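Local structure of putative chitobiase (Bacteroides thetaiotaomicron, 3HNM) at residues C27-G32 with L54-V59; Y65-D70 with I139-T144; G95-G100 with V155-V160; P120-P125 with D145-Y150. The protein is of unknown function but, as a putative chitobiase fragment with a magnesium-binding F5/8 type C domain, may serve in binding carbohydrate. All blocks are in the same frame, centred on the assembly; numbering follows the deposited sequence.

Interaction 1: C27-G32 with L54-V59; sequences CTQDGG and LCRWDV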
loop_
_atom_site.group_PDB
_atom_site.type_symbol
_atom_site.label_atom_id
_atom_site.label_comp_id
_atom_site.label_asym_id
_atom_site.label_seq_id
_atom_site.Cartn_x
_atom_site.Cartn_y
_atom_site.Cartn_z
ATOM N N CYS A 27 1.273 5.408 12.896
ATOM C CA CYS A 27 1.187 6.389 13.964
ATOM C C CYS A 27 0.538 5.780 15.212
ATOM O O CYS A 27 0.715 6.301 16.311
ATOM C CB CYS A 27 0.362 7.576 13.494
ATOM S SG CYS A 27 -1.340 7.122 13.140
ATOM N N THR A 28 -0.202 4.680 15.026
ATOM C CA THR A 28 -0.913 3.987 16.109
ATOM C C THR A 28 0.014 3.330 17.134
ATOM O O THR A 28 -0.394 3.012 18.258
ATOM C CB THR A 28 -1.880 2.882 15.577
ATOM O OG1 THR A 28 -1.129 1.771 15.065
ATOM C CG2 THR A 28 -2.781 3.439 14.492
ATOM N N GLN A 29 1.267 3.125 16.755
ATOM C CA GLN A 29 2.227 2.517 17.665
ATOM C C GLN A 29 2.240 3.250 19.006
ATOM O O GLN A 29 2.347 2.625 20.061
ATOM C CB GLN A 29 3.611 2.568 17.042
ATOM C CG GLN A 29 4.666 1.869 17.826
ATOM C CD GLN A 29 6.028 2.221 17.307
ATOM O OE1 GLN A 29 6.912 2.553 18.081
ATOM N NE2 GLN A 29 6.207 2.160 15.984
ATOM N N ASP A 30 2.119 4.577 18.946
ATOM C CA ASP A 30 2.132 5.423 20.136
ATOM C C ASP A 30 0.772 5.563 20.835
ATOM O O ASP A 30 -0.055 4.646 20.820
ATOM C CB ASP A 30 2.651 6.825 19.791
ATOM C CG ASP A 30 4.131 6.845 19.430
ATOM O OD1 ASP A 30 4.958 6.242 20.158
ATOM O OD2 ASP A 30 4.468 7.495 18.418
ATOM N N GLY A 31 0.558 6.725 21.453
ATOM C CA GLY A 31 -0.684 7.004 22.161
ATOM C C GLY A 31 -1.911 6.388 21.515
ATOM O O GLY A 31 -2.015 6.319 20.289
ATOM N N GLY A 32 -2.838 5.920 22.343
ATOM C CA GLY A 32 -4.050 5.332 21.815
ATOM C C GLY A 32 -4.945 6.391 21.192
ATOM O O GLY A 32 -5.895 6.067 20.474
ATOM N N LEU A 54 -1.207 6.847 8.449
ATOM C CA LEU A 54 -0.179 7.790 8.847
ATOM C C LEU A 54 1.015 7.060 9.463
ATOM O O LEU A 54 0.850 6.119 10.239
ATOM C CB LEU A 54 -0.752 8.803 9.836
ATOM C CG LEU A 54 0.004 10.124 9.901
ATOM C CD1 LEU A 54 -0.058 10.785 8.526
ATOM C CD2 LEU A 54 -0.601 11.037 10.971
ATOM N N CYS A 55 2.214 7.483 9.081
ATOM C CA CYS A 55 3.447 6.895 9.594
ATOM C C CYS A 55 3.584 7.268 11.075
ATOM O O CYS A 55 2.736 7.974 11.605
ATOM C CB CYS A 55 4.629 7.471 8.836
ATOM S SG CYS A 55 4.662 9.245 8.958
ATOM N N ARG A 56 4.641 6.803 11.738
ATOM C CA ARG A 56 4.841 7.146 13.140
ATOM C C ARG A 56 5.130 8.639 13.143
ATOM O O ARG A 56 5.995 9.111 12.404
ATOM C CB ARG A 56 6.021 6.394 13.728
ATOM C CG ARG A 56 5.735 5.890 15.103
ATOM C CD ARG A 56 6.996 5.573 15.845
ATOM N NE ARG A 56 6.722 5.463 17.270
ATOM C CZ ARG A 56 7.652 5.500 18.213
ATOM N NH1 ARG A 56 8.926 5.641 17.878
ATOM N NH2 ARG A 56 7.304 5.400 19.486
ATOM N N TRP A 57 4.417 9.383 13.977
ATOM C CA TRP A 57 4.585 10.817 13.982
ATOM C C TRP A 57 5.357 11.398 15.147
ATOM O O TRP A 57 6.025 12.430 15.006
ATOM C CB TRP A 57 3.207 11.471 13.869
ATOM C CG TRP A 57 3.222 12.813 13.205
ATOM C CD1 TRP A 57 3.471 14.008 13.794
ATOM C CD2 TRP A 57 3.005 13.085 11.813
ATOM N NE1 TRP A 57 3.424 15.016 12.860
ATOM C CE2 TRP A 57 3.141 14.479 11.635
ATOM C CE3 TRP A 57 2.712 12.285 10.701
ATOM C CZ2 TRP A 57 2.990 15.099 10.387
ATOM C CZ3 TRP A 57 2.565 12.903 9.457
ATOM C CH2 TRP A 57 2.705 14.299 9.314
ATOM N N ASP A 58 5.282 10.741 16.296
ATOM C CA ASP A 58 5.973 11.244 17.484
ATOM C C ASP A 58 7.477 11.064 17.336
ATOM O O ASP A 58 8.268 11.771 17.964
ATOM C CB ASP A 58 5.480 10.523 18.747
ATOM C CG ASP A 58 3.975 10.701 18.989
ATOM O OD1 ASP A 58 3.389 11.714 18.532
ATOM O OD2 ASP A 58 3.383 9.827 19.665
ATOM N N VAL A 59 7.870 10.115 16.497
ATOM C CA VAL A 59 9.284 9.856 16.272
ATOM C C VAL A 59 9.460 9.534 14.807
ATOM O O VAL A 59 9.022 8.478 14.352
ATOM C CB VAL A 59 9.769 8.648 17.082
ATOM C CG1 VAL A 59 11.261 8.503 16.937
ATOM C CG2 VAL A 59 9.381 8.804 18.533
#
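R56 and D30 form the charged link between two loops, C27-G32 and L54-V59, a case of irregular segments being joined by side chains and backbone together. The salt bridge runs from R56 NH2 to D30 OD1 at 2.6 Å. The donor meets the carboxylate on its syn side, while the acceptor lies near the edge of the guanidinium, tilted 25° from its plane. R56 gets there through a chain extended from CG to NE. A polar but non-hydrogen-bonded contact accompanies it: the amide of Q29 lies over one face of the same guanidinium, with the two planes 13° apart and OE1 3.0 Å from R56 NE. The guanidinium is thus met on one face and at one edge, which would tend to restrict its rotation.

A like-charge approach follows: the D30 and D58 carboxylates pass alongside each other, running opposite ways, with D30 OD2 and D58 OD2 2.9 Å apart. R56 probably offsets part of the repulsion, and D58 OD1 is hydrogen-bonded to Y34 OH. Nearer the interior the backbone contributes one weak hydrogen bond, from C27 N to L54 O at 2.8 Å. Apolar packing joins in where C27 SG touches L54 CB at 3.8 Å, the sulfur placed between backbone N and carbonyl carbon by a chi1 of 64°.

Around this contact, Y34 of helix 32-35 packs on both C27 and W57, and W39 packs against C27 and L54. L54 belongs to strand 53-54, one of the two outermost strands of the four-stranded sheet, and the contact continues from its end.

Interaction 2: Y65-D70 with I139-T144; sequences YYFVFD and IRFVIT
F69 presents its ring edge to the strand opposite: F141 CB lies near the ring plane, 3.8 Å from F69 CE2, and I139 CG2 also sits at that edge, 4.0 Å from F69 CD2. The F141 ring in turn is met at its own edge by F67 CD2, the two phenylalanines lying side by side and pointing the same way. Beyond the pair, W117 stacks on F141, and W53 meets F67 edge-to-face. On the other side of the sheet Y66 has V68 CG2 in plane at its edge, while R140 CD approaches its ring obliquely. R140, its chain bent at chi2 and chi3, lies beside V68, with CD 3.7 Å from V68 CG2. Y66 CB packs on V142 CG2 at 3.5 Å.

Between these two faces, strands 65-70 and 139-144 run antiparallel, their axes 4.6 Å apart. Y65, F67 and F69 form hydrogen-bonded pairs with I143, F141 and I139, and each pair has two N-H...O bonds; that from I143 N to Y65 O, at 2.7 Å, is nearly linear at the carbonyl.

The chemistry divides by face. In the sandwich interior F141 packs on L157, F69 on V160 and I139 on A162, while F67 rests on F23 and V41. On the opposite face V68 and V142 are buried but Y66 and R140 are partly exposed, their polar ends paired with D22 and E103, which implies a mixed, partly solvated surface.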
loop_
_atom_site.group_PDB
_atom_site.type_symbol
_atom_site.label_atom_id
_atom_site.label_comp_id
_atom_site.label_asym_id
_atom_site.label_seq_id
_atom_site.Cartn_x
_atom_site.Cartn_y
_atom_site.Cartn_z
ATOM N N TYR A 65 9.527 1.557 4.893
ATOM C CA TYR A 65 8.270 1.177 5.520
ATOM C C TYR A 65 7.675 0.095 4.642
ATOM O O TYR A 65 7.662 0.236 3.422
ATOM C CB TYR A 65 7.334 2.370 5.526
ATOM C CG TYR A 65 7.881 3.585 6.219
ATOM C CD1 TYR A 65 8.792 3.460 7.260
ATOM C CD2 TYR A 65 7.371 4.851 5.935
ATOM C CE1 TYR A 65 9.169 4.559 8.012
ATOM C CE2 TYR A 65 7.738 5.960 6.685
ATOM C CZ TYR A 65 8.630 5.804 7.729
ATOM O OH TYR A 65 8.930 6.864 8.546
ATOM N N TYR A 66 7.171 -0.973 5.245
ATOM C CA TYR A 66 6.607 -2.053 4.451
ATOM C C TYR A 66 5.315 -2.561 5.042
ATOM O O TYR A 66 5.012 -2.322 6.203
ATOM C CB TYR A 66 7.601 -3.192 4.356
ATOM C CG TYR A 66 7.667 -4.014 5.595
ATOM C CD1 TYR A 66 6.773 -5.046 5.808
ATOM C CD2 TYR A 66 8.626 -3.768 6.558
ATOM C CE1 TYR A 66 6.833 -5.824 6.961
ATOM C CE2 TYR A 66 8.699 -4.536 7.719
ATOM C CZ TYR A 66 7.802 -5.566 7.915
ATOM O OH TYR A 66 7.893 -6.344 9.050
ATOM N N PHE A 67 4.552 -3.273 4.232
ATOM C CA PHE A 67 3.279 -3.793 4.673
ATOM C C PHE A 67 3.099 -5.137 4.025
ATOM O O PHE A 67 3.557 -5.336 2.912
ATOM C CB PHE A 67 2.172 -2.882 4.193
ATOM C CG PHE A 67 2.293 -1.480 4.663
ATOM C CD1 PHE A 67 1.750 -1.108 5.879
ATOM C CD2 PHE A 67 2.869 -0.508 3.851
ATOM C CE1 PHE A 67 1.763 0.219 6.282
ATOM C CE2 PHE A 67 2.893 0.830 4.244
ATOM C CZ PHE A 67 2.334 1.194 5.459
ATOM N N VAL A 68 2.416 -6.046 4.702
ATOM C CA VAL A 68 2.196 -7.374 4.153
ATOM C C VAL A 68 0.706 -7.659 4.138
ATOM O O VAL A 68 0.130 -8.045 5.151
ATOM C CB VAL A 68 2.904 -8.435 5.009
ATOM C CG1 VAL A 68 2.768 -9.802 4.370
ATOM C CG2 VAL A 68 4.361 -8.049 5.200
ATOM N N PHE A 69 0.081 -7.467 2.987
ATOM C CA PHE A 69 -1.355 -7.684 2.864
ATOM C C PHE A 69 -1.717 -9.134 2.647
ATOM O O PHE A 69 -1.105 -9.805 1.832
ATOM C CB PHE A 69 -1.872 -6.868 1.699
ATOM C CG PHE A 69 -1.473 -5.437 1.763
ATOM C CD1 PHE A 69 -2.049 -4.588 2.698
ATOM C CD2 PHE A 69 -0.511 -4.931 0.898
ATOM C CE1 PHE A 69 -1.677 -3.255 2.764
ATOM C CE2 PHE A 69 -0.132 -3.594 0.958
ATOM C CZ PHE A 69 -0.715 -2.756 1.891
ATOM N N ASP A 70 -2.715 -9.621 3.371
ATOM C CA ASP A 70 -3.152 -11.005 3.196
ATOM C C ASP A 70 -4.485 -11.022 2.439
ATOM O O ASP A 70 -5.538 -10.823 3.037
ATOM C CB ASP A 70 -3.326 -11.700 4.547
ATOM C CG ASP A 70 -3.667 -13.164 4.393
ATOM O OD1 ASP A 70 -4.170 -13.518 3.301
ATOM O OD2 ASP A 70 -3.444 -13.953 5.346
ATOM N N ILE A 139 0.937 -9.999 -0.313
ATOM C CA ILE A 139 1.621 -8.950 -1.042
ATOM C C ILE A 139 2.476 -8.184 -0.057
ATOM O O ILE A 139 2.148 -8.106 1.131
ATOM C CB ILE A 139 0.643 -7.964 -1.672
ATOM C CG1 ILE A 139 -0.120 -8.649 -2.808
ATOM C CG2 ILE A 139 1.399 -6.717 -2.143
ATOM C CD1 ILE A 139 -1.249 -7.805 -3.423
ATOM N N ARG A 140 3.574 -7.619 -0.535
ATOM C CA ARG A 140 4.441 -6.866 0.343
ATOM C C ARG A 140 4.811 -5.564 -0.331
ATOM O O ARG A 140 5.566 -5.548 -1.294
ATOM C CB ARG A 140 5.680 -7.682 0.679
ATOM C CG ARG A 140 6.574 -6.986 1.654
ATOM C CD ARG A 140 7.080 -7.949 2.674
ATOM N NE ARG A 140 8.309 -8.594 2.252
ATOM C CZ ARG A 140 8.825 -9.662 2.844
ATOM N NH1 ARG A 140 8.225 -10.219 3.890
ATOM N NH2 ARG A 140 9.953 -10.176 2.390
ATOM N N PHE A 141 4.248 -4.471 0.167
ATOM C CA PHE A 141 4.503 -3.155 -0.388
ATOM C C PHE A 141 5.634 -2.535 0.439
ATOM O O PHE A 141 5.724 -2.768 1.645
ATOM C CB PHE A 141 3.204 -2.350 -0.326
ATOM C CG PHE A 141 3.292 -1.022 -0.973
ATOM C CD1 PHE A 141 3.720 -0.900 -2.285
ATOM C CD2 PHE A 141 3.011 0.123 -0.249
ATOM C CE1 PHE A 141 3.878 0.358 -2.868
ATOM C CE2 PHE A 141 3.161 1.380 -0.810
ATOM C CZ PHE A 141 3.597 1.500 -2.121
ATOM N N VAL A 142 6.517 -1.776 -0.205
ATOM C CA VAL A 142 7.650 -1.179 0.507
ATOM C C VAL A 142 7.986 0.226 0.004
ATOM O O VAL A 142 8.228 0.412 -1.181
ATOM C CB VAL A 142 8.927 -2.081 0.380
ATOM C CG1 VAL A 142 10.107 -1.413 1.050
ATOM C CG2 VAL A 142 8.678 -3.460 1.004
ATOM N N ILE A 143 7.983 1.211 0.904
ATOM C CA ILE A 143 8.320 2.588 0.538
ATOM C C ILE A 143 9.803 2.698 0.842
ATOM O O ILE A 143 10.224 2.416 1.969
ATOM C CB ILE A 143 7.598 3.652 1.424
ATOM C CG1 ILE A 143 6.118 3.306 1.618
ATOM C CG2 ILE A 143 7.769 5.041 0.805
ATOM C CD1 ILE A 143 5.234 3.702 0.497
ATOM N N THR A 144 10.600 3.097 -0.141
ATOM C CA THR A 144 12.036 3.216 0.094
ATOM C C THR A 144 12.506 4.660 0.092
ATOM O O THR A 144 13.454 4.996 0.792
ATOM C CB THR A 144 12.846 2.438 -0.928
ATOM O OG1 THR A 144 12.421 2.792 -2.252
ATOM C CG2 THR A 144 12.667 0.962 -0.697
#

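Interaction 3: G95-G100 with V155-V160; sequences GTSKAG and VSLGEV
At the beginning of strand 156-166, just ahead of the magnesium-site residue G158, the loop and short strand at 95-98 pack against V155-L157 and illustrate how neighbouring elements can meet without sharing a hydrogen bond. The closest approach is G95 CA to S156 O, 3.0 Å, a CA-H...O contact with an angle of 142° at the hydrogen. With no side chain on G95, the backbone itself makes the contact. S156 OG also comes near G95 N, at 3.3 Å, but at a poor angle; its hydrogen bond goes to H91 O instead.

Side chains continue the packing. T96 OG1 lies against V155 CB at 3.6 Å. A chi1 of 48° tucks that hydroxyl between the backbone N and the carbonyl carbon, within hydrogen-bonding reach of two carbonyls, R154 O (the stronger partner) and A94 O, of which it can fully serve one at a time; a buried polar atom touching a valine is nevertheless satisfied. Further along, the branch CD1 of L157 comes to 3.9 Å from S97 OG, a contact of a methyl with a hydroxyl. V155 and L157 both pack on W53, and L157 reaches F82 as well.

Residues 96-99 pair with the end of strand 138-146, whereas S156 and L157 open a strand of the four-stranded sheet. K98 and A99 both face D145 in a classic beta bulge, where the chain turns the corner into strand 100-105, and G158 and E159 likewise form a bulge opposite A83. G158 completes the magnesium site with S43, D46, N48 and T51. Such packing beside a metal-binding loop fits the beta-sandwich fold of F5/8 type C domains.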
loop_
_atom_site.group_PDB
_atom_site.type_symbol
_atom_site.label_atom_id
_atom_site.label_comp_id
_atom_site.label_asym_id
_atom_site.label_seq_id
_atom_site.Cartn_x
_atom_site.Cartn_y
_atom_site.Cartn_z
ATOM N N GLY A 95 1.335 12.550 1.688
ATOM C CA GLY A 95 1.543 11.513 0.689
ATOM C C GLY A 95 2.772 11.874 -0.113
ATOM O O GLY A 95 2.692 12.599 -1.100
ATOM N N THR A 96 3.920 11.359 0.306
ATOM C CA THR A 96 5.163 11.693 -0.355
ATOM C C THR A 96 5.938 10.505 -0.894
ATOM O O THR A 96 7.144 10.598 -1.131
ATOM C CB THR A 96 6.052 12.520 0.604
ATOM O OG1 THR A 96 6.093 11.880 1.885
ATOM C CG2 THR A 96 5.490 13.931 0.771
ATOM N N SER A 97 5.247 9.388 -1.097
ATOM C CA SER A 97 5.894 8.184 -1.621
ATOM C C SER A 97 6.593 8.552 -2.925
ATOM O O SER A 97 5.971 9.095 -3.837
ATOM C CB SER A 97 4.852 7.097 -1.865
ATOM O OG SER A 97 4.065 6.874 -0.706
ATOM N N LYS A 98 7.886 8.246 -3.005
ATOM C CA LYS A 98 8.692 8.578 -4.171
ATOM C C LYS A 98 9.289 7.388 -4.922
ATOM O O LYS A 98 9.367 7.400 -6.148
ATOM C CB LYS A 98 9.809 9.536 -3.759
ATOM C CG LYS A 98 10.757 9.892 -4.862
ATOM C CD LYS A 98 11.437 11.184 -4.545
ATOM C CE LYS A 98 12.726 11.340 -5.318
ATOM N NZ LYS A 98 13.749 10.387 -4.778
ATOM N N ALA A 99 9.716 6.366 -4.198
ATOM C CA ALA A 99 10.292 5.195 -4.832
ATOM C C ALA A 99 10.073 4.002 -3.930
ATOM O O ALA A 99 9.836 4.150 -2.730
ATOM C CB ALA A 99 11.785 5.403 -5.087
ATOM N N GLY A 100 10.152 2.815 -4.513
ATOM C CA GLY A 100 9.947 1.600 -3.746
ATOM C C GLY A 100 9.608 0.432 -4.652
ATOM O O GLY A 100 9.739 0.535 -5.866
ATOM N N VAL A 155 4.958 11.022 5.965
ATOM C CA VAL A 155 4.359 10.259 4.884
ATOM C C VAL A 155 3.039 9.603 5.270
ATOM O O VAL A 155 2.907 9.020 6.351
ATOM C CB VAL A 155 5.400 9.223 4.276
ATOM C CG1 VAL A 155 6.386 8.794 5.337
ATOM C CG2 VAL A 155 4.698 8.009 3.689
ATOM N N SER A 156 2.045 9.778 4.399
ATOM C CA SER A 156 0.734 9.186 4.597
ATOM C C SER A 156 0.305 8.551 3.279
ATOM O O SER A 156 0.634 9.052 2.204
ATOM C CB SER A 156 -0.289 10.225 5.063
ATOM O OG SER A 156 -0.429 11.278 4.142
ATOM N N LEU A 157 -0.408 7.430 3.377
ATOM C CA LEU A 157 -0.868 6.680 2.212
ATOM C C LEU A 157 -2.383 6.582 2.137
ATOM O O LEU A 157 -3.047 6.330 3.143
ATOM C CB LEU A 157 -0.296 5.266 2.250
ATOM C CG LEU A 157 -0.368 4.561 0.906
ATOM C CD1 LEU A 157 0.503 5.329 -0.091
ATOM C CD2 LEU A 157 0.113 3.130 1.041
ATOM N N GLY A 158 -2.927 6.757 0.936
ATOM C CA GLY A 158 -4.365 6.669 0.766
ATOM C C GLY A 158 -4.861 5.233 0.703
ATOM O O GLY A 158 -5.642 4.801 1.555
ATOM N N GLU A 159 -4.403 4.487 -0.300
ATOM C CA GLU A 159 -4.824 3.103 -0.461
ATOM C C GLU A 159 -4.035 2.305 -1.515
ATOM O O GLU A 159 -3.400 2.879 -2.406
ATOM C CB GLU A 159 -6.298 3.080 -0.804
ATOM C CG GLU A 159 -6.886 1.726 -0.760
ATOM C CD GLU A 159 -8.352 1.788 -0.514
ATOM O OE1 GLU A 159 -9.031 2.449 -1.337
ATOM O OE2 GLU A 159 -8.824 1.192 0.494
ATOM N N VAL A 160 -4.105 0.975 -1.411
ATOM C CA VAL A 160 -3.404 0.053 -2.314
ATOM C C VAL A 160 -4.350 -0.891 -3.088
ATOM O O VAL A 160 -5.138 -1.616 -2.488
ATOM C CB VAL A 160 -2.384 -0.797 -1.510
ATOM C CG1 VAL A 160 -3.039 -1.349 -0.273
ATOM C CG2 VAL A 160 -1.853 -1.942 -2.358
#

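Interaction 4: P120-P125 with D145-Y150; sequences PKIGEP and DTYPTY
The loop that follows strand 111-115 folds over the end of strand 138-146 where that strand gives way to loop, and Y147 is the residue on which P120, K121 and I122 converge. Y147, unlike its neighbours in the contact, leaves its backbone pointing toward the other segment, and CG anti to the carbonyl carbon (chi1 -82°) lays the ring along the P120-I122 backbone. I122 N sits over one face, 4.1 Å above the ring plane and offset toward the rim. The backbone of K121 comes in obliquely, its carbonyl carbon 3.9 Å from Y147 CE2. At the far end of the ring, Y147 OH approaches P120 O at 2.9 Å, although the hydroxyl's hydrogen bond is with S119 O.

I122 supplies the aliphatic half. Its CG1 rests on Y147 CB at 3.5 Å, and the extended chain then carries CD1 onward to P148 O, 3.7 Å away. The isoleucine and the tyrosine thus cross, with the methylene of one against the root of the other.

In this beta sandwich the crossing segment leads from the five-stranded sheet into strand 127-136 of the four-stranded one, so Y147 and I122 pack where the chain changes sheets. Most of the touching residues are exposed, and K121 sets out from its backbone away from Y147. G123, at positive phi, bonds through its backbone to G95, and Y147 similarly pairs with T96. I122 also touches T96, so that T96 meets both segments.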
loop_
_atom_site.group_PDB
_atom_site.type_symbol
_atom_site.label_atom_id
_atom_site.label_comp_id
_atom_site.label_asym_id
_atom_site.label_seq_id
_atom_site.Cartn_x
_atom_site.Cartn_y
_atom_site.Cartn_z
ATOM N N PRO A 120 6.100 10.419 -9.347
ATOM C CA PRO A 120 6.681 11.659 -9.881
ATOM C C PRO A 120 6.550 12.908 -9.008
ATOM O O PRO A 120 7.365 13.826 -9.123
ATOM C CB PRO A 120 5.954 11.823 -11.202
ATOM C CG PRO A 120 4.571 11.402 -10.814
ATOM C CD PRO A 120 4.823 10.121 -10.018
ATOM N N LYS A 121 5.535 12.953 -8.144
ATOM C CA LYS A 121 5.327 14.115 -7.278
ATOM C C LYS A 121 4.609 13.809 -5.966
ATOM O O LYS A 121 4.033 12.732 -5.771
ATOM C CB LYS A 121 4.524 15.184 -8.025
ATOM C CG LYS A 121 3.051 14.827 -8.259
ATOM C CD LYS A 121 2.329 15.929 -9.035
ATOM C CE LYS A 121 0.901 15.529 -9.411
ATOM N NZ LYS A 121 0.223 16.553 -10.256
ATOM N N ILE A 122 4.640 14.780 -5.064
ATOM C CA ILE A 122 3.959 14.643 -3.788
ATOM C C ILE A 122 2.455 14.566 -4.079
ATOM O O ILE A 122 1.959 15.217 -5.000
ATOM C CB ILE A 122 4.267 15.863 -2.885
ATOM C CG1 ILE A 122 5.769 15.916 -2.608
ATOM C CG2 ILE A 122 3.490 15.780 -1.591
ATOM C CD1 ILE A 122 6.206 17.023 -1.692
ATOM N N GLY A 123 1.734 13.755 -3.316
ATOM C CA GLY A 123 0.299 13.640 -3.525
ATOM C C GLY A 123 -0.124 13.363 -4.961
ATOM O O GLY A 123 -0.932 14.092 -5.547
ATOM N N GLU A 124 0.441 12.304 -5.535
ATOM C CA GLU A 124 0.139 11.877 -6.903
ATOM C C GLU A 124 -1.128 11.056 -6.829
ATOM O O GLU A 124 -1.201 10.088 -6.098
ATOM C CB GLU A 124 1.252 10.999 -7.440
ATOM C CG GLU A 124 0.956 10.420 -8.795
ATOM C CD GLU A 124 0.964 11.475 -9.862
ATOM O OE1 GLU A 124 1.879 12.322 -9.821
ATOM O OE2 GLU A 124 0.080 11.460 -10.746
ATOM N N PRO A 125 -2.144 11.429 -7.598
ATOM C CA PRO A 125 -3.432 10.738 -7.627
ATOM C C PRO A 125 -3.348 9.217 -7.470
ATOM O O PRO A 125 -3.682 8.668 -6.407
ATOM C CB PRO A 125 -4.009 11.174 -8.967
ATOM C CG PRO A 125 -3.550 12.612 -9.041
ATOM C CD PRO A 125 -2.092 12.484 -8.622
ATOM N N ASP A 145 11.868 5.518 -0.692
ATOM C CA ASP A 145 12.266 6.905 -0.646
ATOM C C ASP A 145 11.031 7.769 -0.597
ATOM O O ASP A 145 10.007 7.426 -1.172
ATOM C CB ASP A 145 13.158 7.299 -1.814
ATOM C CG ASP A 145 14.014 8.504 -1.478
ATOM O OD1 ASP A 145 14.529 8.527 -0.338
ATOM O OD2 ASP A 145 14.176 9.414 -2.326
ATOM N N THR A 146 11.137 8.890 0.107
ATOM C CA THR A 146 10.025 9.806 0.304
ATOM C C THR A 146 10.377 11.234 -0.120
ATOM O O THR A 146 11.517 11.667 0.024
ATOM C CB THR A 146 9.602 9.759 1.820
ATOM O OG1 THR A 146 8.644 8.709 2.019
ATOM C CG2 THR A 146 9.018 11.078 2.295
ATOM N N TYR A 147 9.408 11.959 -0.673
ATOM C CA TYR A 147 9.645 13.348 -1.057
ATOM C C TYR A 147 9.656 14.124 0.244
ATOM O O TYR A 147 8.777 13.945 1.083
ATOM C CB TYR A 147 8.521 13.879 -1.935
ATOM C CG TYR A 147 8.658 13.510 -3.382
ATOM C CD1 TYR A 147 9.552 14.180 -4.211
ATOM C CD2 TYR A 147 7.916 12.465 -3.918
ATOM C CE1 TYR A 147 9.703 13.813 -5.543
ATOM C CE2 TYR A 147 8.059 12.086 -5.241
ATOM C CZ TYR A 147 8.953 12.761 -6.049
ATOM O OH TYR A 147 9.095 12.366 -7.354
ATOM N N PRO A 148 10.645 15.001 0.426
ATOM C CA PRO A 148 10.786 15.818 1.634
ATOM C C PRO A 148 9.594 16.742 1.807
ATOM O O PRO A 148 8.929 17.076 0.833
ATOM C CB PRO A 148 12.066 16.589 1.368
ATOM C CG PRO A 148 11.970 16.820 -0.107
ATOM C CD PRO A 148 11.582 15.448 -0.614
ATOM N N THR A 149 9.329 17.159 3.044
ATOM C CA THR A 149 8.208 18.052 3.357
ATOM C C THR A 149 8.664 19.301 4.121
ATOM O O THR A 149 9.839 19.435 4.472
ATOM C CB THR A 149 7.181 17.343 4.226
ATOM O OG1 THR A 149 6.856 16.071 3.654
ATOM C CG2 THR A 149 5.941 18.164 4.314
ATOM N N TYR A 150 7.748 20.226 4.386
ATOM C CA TYR A 150 8.130 21.418 5.141
ATOM C C TYR A 150 8.517 20.942 6.530
ATOM O O TYR A 150 9.277 21.596 7.237
ATOM C CB TYR A 150 6.974 22.427 5.246
ATOM C CG TYR A 150 5.763 21.923 5.992
ATOM C CD1 TYR A 150 5.698 21.973 7.383
ATOM C CD2 TYR A 150 4.695 21.348 5.302
ATOM C CE1 TYR A 150 4.601 21.456 8.065
ATOM C CE2 TYR A 150 3.596 20.828 5.972
ATOM C CZ TYR A 150 3.551 20.880 7.354
ATOM O OH TYR A 150 2.462 20.348 8.017
#

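In the fold
Interactions 2 and 3 belong to the core, interaction 1 is partly buried, and interaction 4 lies at the surface. Strand 138-146 serves both interaction 2 and interaction 4: its middle is held by regular backbone ladders and apolar rings, whereas in interaction 4 its end meets the loop chiefly through one tyrosine. Interaction 3 ties these together, since A99 bonds to T144 and K98 forms a salt bridge with D145, while V160 touches F69. Interaction 1 joins the same body through C55, which bonds to V155 and packs on Y65. It alone has a salt bridge across its segments; interactions 3 and 4 rest on packing.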